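Local coordinates for protein ABC transporter (Thermotoga maritima, PDB 1JI0) that binds ATP and probably hydrolyses it to drive branched-chain amino acid uptake, as the nucleotide-binding subunit of an ABC transporter, at residues A[13-17]-A[18-22]; A[126-129]-A[130-133]; A[226-230]-A[231-235]. All blocks are in the same frame, centred on the assembly; numbering follows the deposited sequence.

In the fold
The three contacts are local turns and corners of a single nucleotide-binding chain, following one another in sequence without touching. Contact 1 is the hairpin that meets the nucleotide: Tyr-16 and Ile-19 line the ATP pocket, while Val-14 and Ile-22 rest on the P-loop and its helix. Contact 2 lies on the opposite side of the chain's centre, in the helical region, its centre about 41 Å from that of contact 1. Contact 3, near the C-terminus, is about 28 Å from contact 1 between centres and about 38 Å from contact 2. It does not reach the nucleotide: the side chains of Met-231 and the ATP-binding Ala-43 are about 12 Å apart.

Contact 1: residues A[13-17]-A[18-22]; sequences HVYYG and AIHAI. With ATP (adenosine-5'-triphosphate), chain B.
ND1 of His-13 and NE2 of His-20 share a hydrogen bond of 2.8 Å across the antiparallel beta hairpin that carries Tyr-16, at the position expected for the A-loop aromatic of ABC ATPases. The bond joins the imidazoles edge to edge, with their planes only 21° apart. One face of His-20 is covered as well, in an offset stack with Tyr-15, the centroids 3.9 Å apart. With CG of His-20 anti to its backbone N (chi1 -177°), the imidazole extends across to the neighbouring strand, where it completes this aromatic cluster. A flat group with an in-plane nitrogen suits both tasks.

The backbone register slips at a classic beta bulge, where Ala-21 and Ile-22 both face Val-14; Val-14 N donates to Ile-22 O at 2.9 Å, and Val-14 O takes the return bond from Ile-22 N on a lone pair. Near the turn, Tyr-16 N bonds to Ile-19 O at 3.1 Å. Gly-17 pairs a positive phi with a negative psi, at which a CB would jam against the carbonyl O of Tyr-16.

On the face opposite the cluster, Val-14 and Ile-22 lie side by side and rest on helix 45-52, which follows the P-loop. CD1 of Ile-19 lies over one face of the Tyr-16 ring, although the modelled spacing is too short to be trusted. A-loop aromatics commonly stack on adenine; here Tyr-16 instead directs OH at the ribose, 2.5 Å from ATP O4', a very short spacing whose exact value is doubtful. Beside it, CG2 of Ile-19 touches the base, 3.6 Å from ATP N3.

Contact 2: residues A[126-129]-A[130-133]; sequences FPRL and KERL
Arg-128 and Glu-131 lie alongside each other on the outer side of the short helix 127-130, pointing the same way, with guanidinium and carboxylate planes almost perpendicular at 83°. With the planes so crossed, no paired two-pronged bridge is formed. Instead, OE2 of Glu-131 rests against the aliphatic part of Arg-128, 3.1 Å from CD, and its salt bridge to Arg-128 NE is long at 3.9 Å. The bend of Arg-128 at chi2 (-57°) turns the chain so that CD, rather than the end of the guanidinium, comes nearest the carboxylate.

Arg-132 approaches the same oxygen from beyond the end of the helix. Its chain is extended from CG to NE, and the guanidinium comes back edge-on to the backbone, where NH1 makes a short but poorly angled, weak bond to Arg-128 O at 2.6 Å. The same NH1 forms a salt bridge to Glu-131 OE2, 3.4 Å away. NE turns to another acid, Glu-144, on helix 142-154, which begins in the LSGGE signature sequence.

The backbone turn ends as Arg-132 N bonds to Leu-129 O at 2.9 Å, the donor standing well above the carbonyl plane. On the inner side, Phe-126 packs its ring on Met-147 and Ile-150, a fitting place for a large apolar group.

Arg-128 NH1 lies 4.2 Å from Arg-132 NH2, and the shared carboxylate of Glu-131, with Glu-144 on Arg-132, probably balances the two charges. The carbonyls at this helix end should likewise welcome the positive charge of Arg-132.

Contact 3: residues A[226-230]-A[231-235]; sequences LLDNE and MVRKA
Asn-229 takes an extended conformation between helices 223-227 and 230-236, and its O receives Arg-233 N at 3.0 Å in an almost straight bond (177°), the first turn of the second helix. Asn-229 is the N-cap, and its side chain makes the capping bonds: a chi1 of 178° carries OD1 back over the helix start. It accepts from Val-232 N at 3.1 Å, in the amide plane on a lone pair, and more weakly from Met-231 N, a selenomethionine. A short amide suits this position because it supplies an acceptor to amides that lack a preceding turn.

Arg-233 reaches back to the first helix. NH1 donates to Leu-227 O at 2.8 Å, with that oxygen near the guanidinium plane, while Asp-228 OD1, 3.7 Å from NH1, lies well out of the plane and contributes charge alone. Without the guanidinium, as with an alanine here, the Leu-227 carbonyl would probably lose this donor and Asp-228 its nearby positive charge. Beneath, Val-232 and Leu-226 pack on Leu-219 and Leu-203. The Asn-229 cap and the Arg-233 bond thus fasten the corner, with apolar packing below, and the acid of Asp-228 probably offsets part of the charge of Arg-233.

Contact 1: residues A[13-17]-A[18-22]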
ATOM      1  N   HIS A  13      12.174  14.536   4.583  1.00 29.56           N
ATOM      2  CA  HIS A  13      12.151  14.935   5.988  1.00 29.55           C
ATOM      3  C   HIS A  13      10.721  15.313   6.318  1.00 29.50           C
ATOM      4  O   HIS A  13      10.080  16.043   5.565  1.00 30.02           O
ATOM      5  CB  HIS A  13      13.064  16.140   6.239  1.00 29.69           C
ATOM      6  CG  HIS A  13      14.487  15.770   6.503  1.00 29.18           C
ATOM      7  ND1 HIS A  13      14.948  15.440   7.759  1.00 29.38           N
ATOM      8  CD2 HIS A  13      15.540  15.623   5.665  1.00 28.60           C
ATOM      9  CE1 HIS A  13      16.224  15.104   7.684  1.00 28.54           C
ATOM     10  NE2 HIS A  13      16.607  15.206   6.423  1.00 29.69           N
ATOM     11  N   VAL A  14      10.213  14.805   7.433  1.00 29.89           N
ATOM     12  CA  VAL A  14       8.854  15.130   7.833  1.00 30.74           C
ATOM     13  C   VAL A  14       8.825  15.476   9.310  1.00 32.35           C
ATOM     14  O   VAL A  14       9.301  14.713  10.152  1.00 30.97           O
ATOM     15  CB  VAL A  14       7.883  13.972   7.562  1.00 30.20           C
ATOM     16  CG1 VAL A  14       6.487  14.334   8.059  1.00 30.35           C
ATOM     17  CG2 VAL A  14       7.838  13.675   6.064  1.00 31.00           C
ATOM     18  N   TYR A  15       8.274  16.649   9.604  1.00 34.39           N
ATOM     19  CA  TYR A  15       8.158  17.149  10.968  1.00 35.43           C
ATOM     20  C   TYR A  15       6.700  17.465  11.225  1.00 36.83           C
ATOM     21  O   TYR A  15       6.046  18.091  10.398  1.00 38.75           O
ATOM     22  CB  TYR A  15       8.934  18.453  11.142  1.00 34.09           C
ATOM     23  CG  TYR A  15      10.429  18.397  10.941  1.00 32.92           C
ATOM     24  CD1 TYR A  15      11.295  18.315  12.031  1.00 32.42           C
ATOM     25  CD2 TYR A  15      10.984  18.533   9.666  1.00 32.39           C
ATOM     26  CE1 TYR A  15      12.680  18.389  11.857  1.00 33.66           C
ATOM     27  CE2 TYR A  15      12.359  18.604   9.481  1.00 31.92           C
ATOM     28  CZ  TYR A  15      13.203  18.537  10.577  1.00 33.12           C
ATOM     29  OH  TYR A  15      14.563  18.654  10.395  1.00 32.88           O
ATOM     30  N   TYR A  16       6.182  17.026  12.361  1.00 38.85           N
ATOM     31  CA  TYR A  16       4.840  17.454  12.744  1.00 41.31           C
ATOM     32  C   TYR A  16       4.640  17.412  14.261  1.00 42.01           C
ATOM     33  O   TYR A  16       4.975  16.451  14.940  1.00 43.24           O
ATOM     34  CB  TYR A  16       3.828  16.537  12.055  1.00 43.31           C
ATOM     35  CG  TYR A  16       3.902  15.166  12.631  1.00 45.50           C
ATOM     36  CD1 TYR A  16       3.231  14.873  13.815  1.00 46.22           C
ATOM     37  CD2 TYR A  16       4.571  14.149  11.949  1.00 46.04           C
ATOM     38  CE1 TYR A  16       3.218  13.576  14.308  1.00 47.24           C
ATOM     39  CE2 TYR A  16       4.560  12.853  12.442  1.00 46.18           C
ATOM     40  CZ  TYR A  16       3.885  12.564  13.614  1.00 47.69           C
ATOM     41  OH  TYR A  16       3.844  11.270  14.097  1.00 48.34           O
ATOM     42  N   GLY A  17       4.104  18.527  14.795  1.00 42.21           N
ATOM     43  CA  GLY A  17       3.856  18.592  16.232  1.00 42.18           C
ATOM     44  C   GLY A  17       5.123  18.957  17.007  1.00 41.66           C
ATOM     45  O   GLY A  17       5.491  20.116  17.154  1.00 41.17           O
ATOM     46  N   ALA A  18       5.774  17.915  17.553  1.00 41.14           N
ATOM     47  CA  ALA A  18       7.006  18.147  18.297  1.00 40.25           C
ATOM     48  C   ALA A  18       8.121  17.204  17.842  1.00 39.69           C
ATOM     49  O   ALA A  18       9.179  17.111  18.451  1.00 39.27           O
ATOM     50  CB  ALA A  18       6.716  17.934  19.783  1.00 42.03           C
ATOM     51  N   ILE A  19       7.743  16.386  16.866  1.00 39.24           N
ATOM     52  CA  ILE A  19       8.599  15.277  16.475  1.00 38.80           C
ATOM     53  C   ILE A  19       9.096  15.355  15.041  1.00 37.06           C
ATOM     54  O   ILE A  19       8.405  15.839  14.147  1.00 36.63           O
ATOM     55  CB  ILE A  19       7.883  13.914  16.697  1.00 40.75           C
ATOM     56  CG1 ILE A  19       6.624  13.819  15.838  1.00 42.03           C
ATOM     57  CG2 ILE A  19       7.496  13.761  18.160  1.00 42.28           C
ATOM     58  CD1 ILE A  19       6.883  13.429  14.404  1.00 44.47           C
ATOM     59  N   HIS A  20      10.322  14.885  14.852  1.00 35.35           N
ATOM     60  CA  HIS A  20      10.973  14.835  13.551  1.00 33.43           C
ATOM     61  C   HIS A  20      10.777  13.378  13.110  1.00 32.77           C
ATOM     62  O   HIS A  20      11.688  12.560  13.219  1.00 32.76           O
ATOM     63  CB  HIS A  20      12.458  15.150  13.728  1.00 32.43           C
ATOM     64  CG  HIS A  20      13.225  15.210  12.448  1.00 31.52           C
ATOM     65  ND1 HIS A  20      14.598  15.320  12.413  1.00 32.21           N
ATOM     66  CD2 HIS A  20      12.815  15.194  11.157  1.00 31.50           C
ATOM     67  CE1 HIS A  20      15.001  15.369  11.155  1.00 31.87           C
ATOM     68  NE2 HIS A  20      13.938  15.295  10.374  1.00 31.25           N
ATOM     69  N   ALA A  21       9.573  13.074  12.636  1.00 31.52           N
ATOM     70  CA  ALA A  21       9.185  11.732  12.218  1.00 30.45           C
ATOM     71  C   ALA A  21      10.090  11.051  11.192  1.00 30.80           C
ATOM     72  O   ALA A  21      10.587   9.955  11.437  1.00 31.22           O
ATOM     73  CB  ALA A  21       7.758  11.759  11.709  1.00 29.00           C
ATOM     74  N   ILE A  22      10.284  11.684  10.037  1.00 29.68           N
ATOM     75  CA  ILE A  22      11.134  11.119   8.995  1.00 27.54           C
ATOM     76  C   ILE A  22      12.370  11.993   8.876  1.00 27.76           C
ATOM     77  O   ILE A  22      12.259  13.198   8.673  1.00 27.00           O
ATOM     78  CB  ILE A  22      10.402  11.067   7.643  1.00 28.03           C
ATOM     79  CG1 ILE A  22       9.067  10.333   7.790  1.00 25.98           C
ATOM     80  CG2 ILE A  22      11.270  10.360   6.619  1.00 26.68           C
ATOM     81  CD1 ILE A  22       9.200   8.893   8.271  1.00 28.35           C
TER
HETATM   82  PG  ATP B 302       1.208   2.859  11.817  1.00 70.00           P
HETATM   83  O1G ATP B 302       0.552   1.890  12.715  1.00 69.47           O
HETATM   84  O2G ATP B 302       1.579   2.324  10.489  1.00 68.09           O
HETATM   85  O3G ATP B 302       0.555   4.217  11.837  1.00 68.82           O
HETATM   86  PB  ATP B 302       3.981   3.837  11.929  1.00 66.57           P
HETATM   87  O1B ATP B 302       5.207   3.165  12.466  1.00 65.92           O
HETATM   88  O2B ATP B 302       3.846   3.980  10.490  1.00 68.44           O
HETATM   89  O3B ATP B 302       2.666   3.052  12.490  1.00 68.92           O
HETATM   90  PA  ATP B 302       3.680   6.732  12.325  1.00 70.53           P
HETATM   91  O1A ATP B 302       2.330   6.953  11.788  1.00 69.94           O
HETATM   92  O2A ATP B 302       4.831   7.289  11.568  1.00 70.86           O
HETATM   93  O3A ATP B 302       3.870   5.183  12.680  1.00 69.18           O
HETATM   94  O5' ATP B 302       3.703   7.288  13.785  1.00 71.84           O
HETATM   95  C5' ATP B 302       4.876   7.184  14.598  1.00 72.64           C
HETATM   96  C4' ATP B 302       5.557   8.493  14.764  1.00 73.23           C
HETATM   97  O4' ATP B 302       4.659   9.352  15.525  1.00 73.93           O
HETATM   98  C3' ATP B 302       6.805   8.390  15.604  1.00 73.75           C
HETATM   99  O3' ATP B 302       7.884   9.088  14.951  1.00 74.16           O
HETATM  100  C2' ATP B 302       6.409   9.003  16.917  1.00 73.73           C
HETATM  101  O2' ATP B 302       7.481   9.617  17.623  1.00 73.27           O
HETATM  102  C1' ATP B 302       5.438  10.104  16.457  1.00 74.09           C
HETATM  103  N9  ATP B 302       4.526  10.692  17.511  1.00 75.11           N
HETATM  104  C8  ATP B 302       3.206  11.072  17.374  1.00 75.40           C
HETATM  105  N7  ATP B 302       2.651  11.564  18.446  1.00 75.54           N
HETATM  106  C5  ATP B 302       3.680  11.512  19.376  1.00 75.59           C
HETATM  107  C6  ATP B 302       3.756  11.898  20.750  1.00 75.57           C
HETATM  108  N6  ATP B 302       2.709  12.419  21.366  1.00 75.90           N
HETATM  109  N1  ATP B 302       4.928  11.723  21.422  1.00 75.85           N
HETATM  110  C2  ATP B 302       5.980  11.194  20.782  1.00 75.93           C
HETATM  111  N3  ATP B 302       6.046  10.790  19.495  1.00 75.55           N
HETATM  112  C4  ATP B 302       4.834  10.981  18.832  1.00 75.45           C

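Contact 2: residues A[126-129]-A[130-133]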
ATOM      1  N   PHE A 126     -11.498 -12.059  -4.916  1.00 49.97           N
ATOM      2  CA  PHE A 126     -12.229 -12.050  -3.653  1.00 50.34           C
ATOM      3  C   PHE A 126     -13.570 -12.767  -3.743  1.00 51.22           C
ATOM      4  O   PHE A 126     -14.624 -12.133  -3.703  1.00 50.84           O
ATOM      5  CB  PHE A 126     -12.474 -10.610  -3.203  1.00 50.44           C
ATOM      6  CG  PHE A 126     -11.226  -9.793  -3.081  1.00 50.08           C
ATOM      7  CD1 PHE A 126     -10.294 -10.068  -2.088  1.00 49.92           C
ATOM      8  CD2 PHE A 126     -10.984  -8.742  -3.958  1.00 49.41           C
ATOM      9  CE1 PHE A 126      -9.138  -9.304  -1.971  1.00 50.35           C
ATOM     10  CE2 PHE A 126      -9.832  -7.975  -3.849  1.00 49.81           C
ATOM     11  CZ  PHE A 126      -8.909  -8.257  -2.852  1.00 49.51           C
ATOM     12  N   PRO A 127     -13.548 -14.102  -3.860  1.00 51.57           N
ATOM     13  CA  PRO A 127     -14.790 -14.876  -3.951  1.00 51.85           C
ATOM     14  C   PRO A 127     -15.786 -14.510  -2.848  1.00 52.49           C
ATOM     15  O   PRO A 127     -16.976 -14.320  -3.110  1.00 52.59           O
ATOM     16  CB  PRO A 127     -14.295 -16.314  -3.834  1.00 51.12           C
ATOM     17  CG  PRO A 127     -12.966 -16.250  -4.520  1.00 50.56           C
ATOM     18  CD  PRO A 127     -12.373 -14.985  -3.944  1.00 50.86           C
ATOM     19  N   ARG A 128     -15.287 -14.411  -1.619  1.00 52.89           N
ATOM     20  CA  ARG A 128     -16.114 -14.073  -0.467  1.00 53.90           C
ATOM     21  C   ARG A 128     -16.858 -12.750  -0.631  1.00 54.13           C
ATOM     22  O   ARG A 128     -17.948 -12.568  -0.090  1.00 54.78           O
ATOM     23  CB  ARG A 128     -15.252 -14.010   0.793  1.00 55.31           C
ATOM     24  CG  ARG A 128     -14.704 -15.348   1.247  1.00 57.06           C
ATOM     25  CD  ARG A 128     -15.831 -16.332   1.493  1.00 59.72           C
ATOM     26  NE  ARG A 128     -15.422 -17.429   2.367  1.00 61.89           N
ATOM     27  CZ  ARG A 128     -15.051 -17.272   3.634  1.00 62.57           C
ATOM     28  NH1 ARG A 128     -15.033 -16.059   4.177  1.00 62.43           N
ATOM     29  NH2 ARG A 128     -14.706 -18.330   4.362  1.00 62.59           N
ATOM     30  N   LEU A 129     -16.261 -11.821  -1.367  1.00 53.63           N
ATOM     31  CA  LEU A 129     -16.888 -10.525  -1.585  1.00 53.15           C
ATOM     32  C   LEU A 129     -18.051 -10.663  -2.562  1.00 53.84           C
ATOM     33  O   LEU A 129     -19.116 -10.093  -2.344  1.00 53.87           O
ATOM     34  CB  LEU A 129     -15.855  -9.520  -2.110  1.00 50.64           C
ATOM     35  CG  LEU A 129     -15.507  -8.338  -1.199  1.00 49.43           C
ATOM     36  CD1 LEU A 129     -15.262  -8.807   0.220  1.00 47.48           C
ATOM     37  CD2 LEU A 129     -14.282  -7.625  -1.750  1.00 48.11           C
ATOM     38  N   LYS A 130     -17.849 -11.422  -3.636  1.00 54.90           N
ATOM     39  CA  LYS A 130     -18.905 -11.630  -4.621  1.00 56.46           C
ATOM     40  C   LYS A 130     -20.016 -12.446  -3.971  1.00 57.09           C
ATOM     41  O   LYS A 130     -21.165 -12.425  -4.410  1.00 57.55           O
ATOM     42  CB  LYS A 130     -18.365 -12.372  -5.843  1.00 56.41           C
ATOM     43  CG  LYS A 130     -19.428 -12.705  -6.879  1.00 57.14           C
ATOM     44  CD  LYS A 130     -18.814 -13.302  -8.131  1.00 57.15           C
ATOM     45  CE  LYS A 130     -19.870 -13.594  -9.185  1.00 57.79           C
ATOM     46  NZ  LYS A 130     -19.277 -14.110 -10.452  1.00 57.11           N
ATOM     47  N   GLU A 131     -19.655 -13.163  -2.915  1.00 57.86           N
ATOM     48  CA  GLU A 131     -20.607 -13.979  -2.177  1.00 58.38           C
ATOM     49  C   GLU A 131     -21.548 -13.064  -1.400  1.00 57.60           C
ATOM     50  O   GLU A 131     -22.618 -13.486  -0.968  1.00 57.99           O
ATOM     51  CB  GLU A 131     -19.856 -14.908  -1.209  1.00 60.75           C
ATOM     52  CG  GLU A 131     -20.736 -15.618  -0.181  1.00 63.00           C
ATOM     53  CD  GLU A 131     -19.964 -16.607   0.691  1.00 64.97           C
ATOM     54  OE1 GLU A 131     -20.581 -17.202   1.603  1.00 66.04           O
ATOM     55  OE2 GLU A 131     -18.748 -16.797   0.467  1.00 65.35           O
ATOM     56  N   ARG A 132     -21.147 -11.808  -1.232  1.00 56.11           N
ATOM     57  CA  ARG A 132     -21.952 -10.846  -0.488  1.00 54.36           C
ATOM     58  C   ARG A 132     -22.036  -9.514  -1.226  1.00 52.78           C
ATOM     59  O   ARG A 132     -22.006  -8.450  -0.615  1.00 52.28           O
ATOM     60  CB  ARG A 132     -21.341 -10.640   0.898  1.00 55.15           C
ATOM     61  CG  ARG A 132     -21.067 -11.939   1.643  1.00 56.32           C
ATOM     62  CD  ARG A 132     -20.340 -11.687   2.957  1.00 58.30           C
ATOM     63  NE  ARG A 132     -20.057 -12.924   3.683  1.00 59.88           N
ATOM     64  CZ  ARG A 132     -19.253 -13.889   3.244  1.00 60.85           C
ATOM     65  NH1 ARG A 132     -18.638 -13.769   2.073  1.00 61.02           N
ATOM     66  NH2 ARG A 132     -19.059 -14.975   3.980  1.00 61.55           N
ATOM     67  N   LEU A 133     -22.161  -9.592  -2.546  1.00 52.09           N
ATOM     68  CA  LEU A 133     -22.232  -8.413  -3.403  1.00 51.68           C
ATOM     69  C   LEU A 133     -23.377  -7.452  -3.075  1.00 51.67           C
ATOM     70  O   LEU A 133     -23.174  -6.243  -2.998  1.00 50.78           O
ATOM     71  CB  LEU A 133     -22.329  -8.858  -4.865  1.00 51.69           C
ATOM     72  CG  LEU A 133     -22.179  -7.804  -5.959  1.00 51.77           C
ATOM     73  CD1 LEU A 133     -20.827  -7.109  -5.839  1.00 52.73           C
ATOM     74  CD2 LEU A 133     -22.302  -8.472  -7.309  1.00 51.98           C
TER

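Contact 3: residues A[226-230]-A[231-235]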
ATOM      1  N   LEU A 226      17.097  -9.812   2.566  1.00 23.73           N
ATOM      2  CA  LEU A 226      16.815  -9.248   3.879  1.00 22.50           C
ATOM      3  C   LEU A 226      16.361 -10.353   4.838  1.00 23.22           C
ATOM      4  O   LEU A 226      16.633 -10.298   6.034  1.00 23.25           O
ATOM      5  CB  LEU A 226      15.743  -8.166   3.768  1.00 21.46           C
ATOM      6  CG  LEU A 226      16.183  -6.931   2.973  1.00 21.87           C
ATOM      7  CD1 LEU A 226      15.035  -5.941   2.859  1.00 22.43           C
ATOM      8  CD2 LEU A 226      17.383  -6.291   3.680  1.00 22.60           C
ATOM      9  N   LEU A 227      15.674 -11.359   4.305  1.00 24.33           N
ATOM     10  CA  LEU A 227      15.200 -12.481   5.112  1.00 26.49           C
ATOM     11  C   LEU A 227      16.369 -13.314   5.651  1.00 27.78           C
ATOM     12  O   LEU A 227      16.239 -13.997   6.667  1.00 29.39           O
ATOM     13  CB  LEU A 227      14.279 -13.374   4.276  1.00 25.84           C
ATOM     14  CG  LEU A 227      12.866 -12.839   4.049  1.00 24.08           C
ATOM     15  CD1 LEU A 227      12.161 -13.682   3.008  1.00 26.21           C
ATOM     16  CD2 LEU A 227      12.109 -12.851   5.355  1.00 21.34           C
ATOM     17  N   ASP A 228      17.504 -13.255   4.965  1.00 28.54           N
ATOM     18  CA  ASP A 228      18.681 -13.998   5.390  1.00 29.64           C
ATOM     19  C   ASP A 228      19.655 -13.142   6.179  1.00 29.73           C
ATOM     20  O   ASP A 228      20.695 -13.628   6.617  1.00 30.24           O
ATOM     21  CB  ASP A 228      19.399 -14.604   4.189  1.00 30.39           C
ATOM     22  CG  ASP A 228      18.760 -15.892   3.728  1.00 31.80           C
ATOM     23  OD1 ASP A 228      18.393 -16.712   4.595  1.00 34.45           O
ATOM     24  OD2 ASP A 228      18.632 -16.093   2.505  1.00 33.81           O
ATOM     25  N   ASN A 229      19.326 -11.867   6.353  1.00 28.60           N
ATOM     26  CA  ASN A 229      20.189 -10.974   7.106  1.00 28.69           C
ATOM     27  C   ASN A 229      19.977 -11.243   8.588  1.00 29.32           C
ATOM     28  O   ASN A 229      18.847 -11.236   9.073  1.00 28.13           O
ATOM     29  CB  ASN A 229      19.871  -9.518   6.780  1.00 26.82           C
ATOM     30  CG  ASN A 229      20.717  -8.550   7.585  1.00 26.59           C
ATOM     31  OD1 ASN A 229      20.333  -8.128   8.675  1.00 23.43           O
ATOM     32  ND2 ASN A 229      21.884  -8.207   7.054  1.00 23.46           N
ATOM     33  N   GLU A 230      21.073 -11.483   9.301  1.00 30.73           N
ATOM     34  CA  GLU A 230      21.013 -11.798  10.723  1.00 32.92           C
ATOM     35  C   GLU A 230      20.335 -10.734  11.573  1.00 32.86           C
ATOM     36  O   GLU A 230      19.619 -11.064  12.521  1.00 32.80           O
ATOM     37  CB  GLU A 230      22.423 -12.075  11.255  1.00 36.39           C
ATOM     38  CG  GLU A 230      22.452 -12.827  12.582  1.00 42.09           C
ATOM     39  CD  GLU A 230      21.743 -14.179  12.510  1.00 46.44           C
ATOM     40  OE1 GLU A 230      22.049 -14.970  11.586  1.00 48.20           O
ATOM     41  OE2 GLU A 230      20.883 -14.452  13.380  1.00 48.34           O
HETATM   42  N   MSE A 231      20.544  -9.464  11.235  1.00 33.62           N
HETATM   43  CA  MSE A 231      19.938  -8.363  11.986  1.00 33.22           C
HETATM   44  C   MSE A 231      18.426  -8.358  11.814  1.00 32.17           C
HETATM   45  O   MSE A 231      17.685  -8.163  12.778  1.00 32.35           O
HETATM   46  CB  MSE A 231      20.507  -7.015  11.524  1.00 36.25           C
HETATM   47  CG  MSE A 231      19.947  -5.792  12.271  1.00 38.87           C
HETATM   48 SE   MSE A 231      18.208  -5.117  11.652  1.00 43.79          SE
HETATM   49  CE  MSE A 231      18.826  -3.805  10.369  1.00 41.49           C
ATOM     50  N   VAL A 232      17.968  -8.558  10.582  1.00 31.11           N
ATOM     51  CA  VAL A 232      16.534  -8.588  10.319  1.00 29.35           C
ATOM     52  C   VAL A 232      15.911  -9.771  11.063  1.00 29.48           C
ATOM     53  O   VAL A 232      14.934  -9.613  11.795  1.00 29.53           O
ATOM     54  CB  VAL A 232      16.236  -8.725   8.809  1.00 27.94           C
ATOM     55  CG1 VAL A 232      14.733  -8.871   8.588  1.00 26.84           C
ATOM     56  CG2 VAL A 232      16.765  -7.491   8.051  1.00 27.62           C
ATOM     57  N   ARG A 233      16.491 -10.954  10.883  1.00 30.63           N
ATOM     58  CA  ARG A 233      15.988 -12.168  11.528  1.00 31.41           C
ATOM     59  C   ARG A 233      15.835 -12.030  13.040  1.00 33.00           C
ATOM     60  O   ARG A 233      14.785 -12.345  13.593  1.00 34.58           O
ATOM     61  CB  ARG A 233      16.910 -13.344  11.188  1.00 29.10           C
ATOM     62  CG  ARG A 233      16.936 -13.638   9.697  1.00 29.26           C
ATOM     63  CD  ARG A 233      17.994 -14.640   9.317  1.00 28.38           C
ATOM     64  NE  ARG A 233      17.668 -15.991   9.758  1.00 29.47           N
ATOM     65  CZ  ARG A 233      16.991 -16.875   9.031  1.00 27.72           C
ATOM     66  NH1 ARG A 233      16.561 -16.560   7.817  1.00 26.61           N
ATOM     67  NH2 ARG A 233      16.757 -18.081   9.521  1.00 28.03           N
ATOM     68  N   LYS A 234      16.871 -11.539  13.708  1.00 34.80           N
ATOM     69  CA  LYS A 234      16.827 -11.384  15.157  1.00 36.49           C
ATOM     70  C   LYS A 234      15.946 -10.232  15.623  1.00 37.01           C
ATOM     71  O   LYS A 234      15.188 -10.369  16.582  1.00 36.47           O
ATOM     72  CB  LYS A 234      18.249 -11.206  15.702  1.00 37.96           C
ATOM     73  CG  LYS A 234      19.111 -12.461  15.593  1.00 41.27           C
ATOM     74  CD  LYS A 234      20.598 -12.180  15.828  1.00 43.35           C
ATOM     75  CE  LYS A 234      20.849 -11.430  17.132  1.00 44.94           C
ATOM     76  NZ  LYS A 234      20.311 -12.153  18.319  1.00 46.84           N
ATOM     77  N   ALA A 235      16.031  -9.100  14.937  1.00 37.96           N
ATOM     78  CA  ALA A 235      15.257  -7.924  15.320  1.00 38.43           C
ATOM     79  C   ALA A 235      13.799  -7.910  14.874  1.00 38.79           C
ATOM     80  O   ALA A 235      12.933  -7.402  15.591  1.00 38.51           O
ATOM     81  CB  ALA A 235      15.958  -6.662  14.811  1.00 39.08           C
TER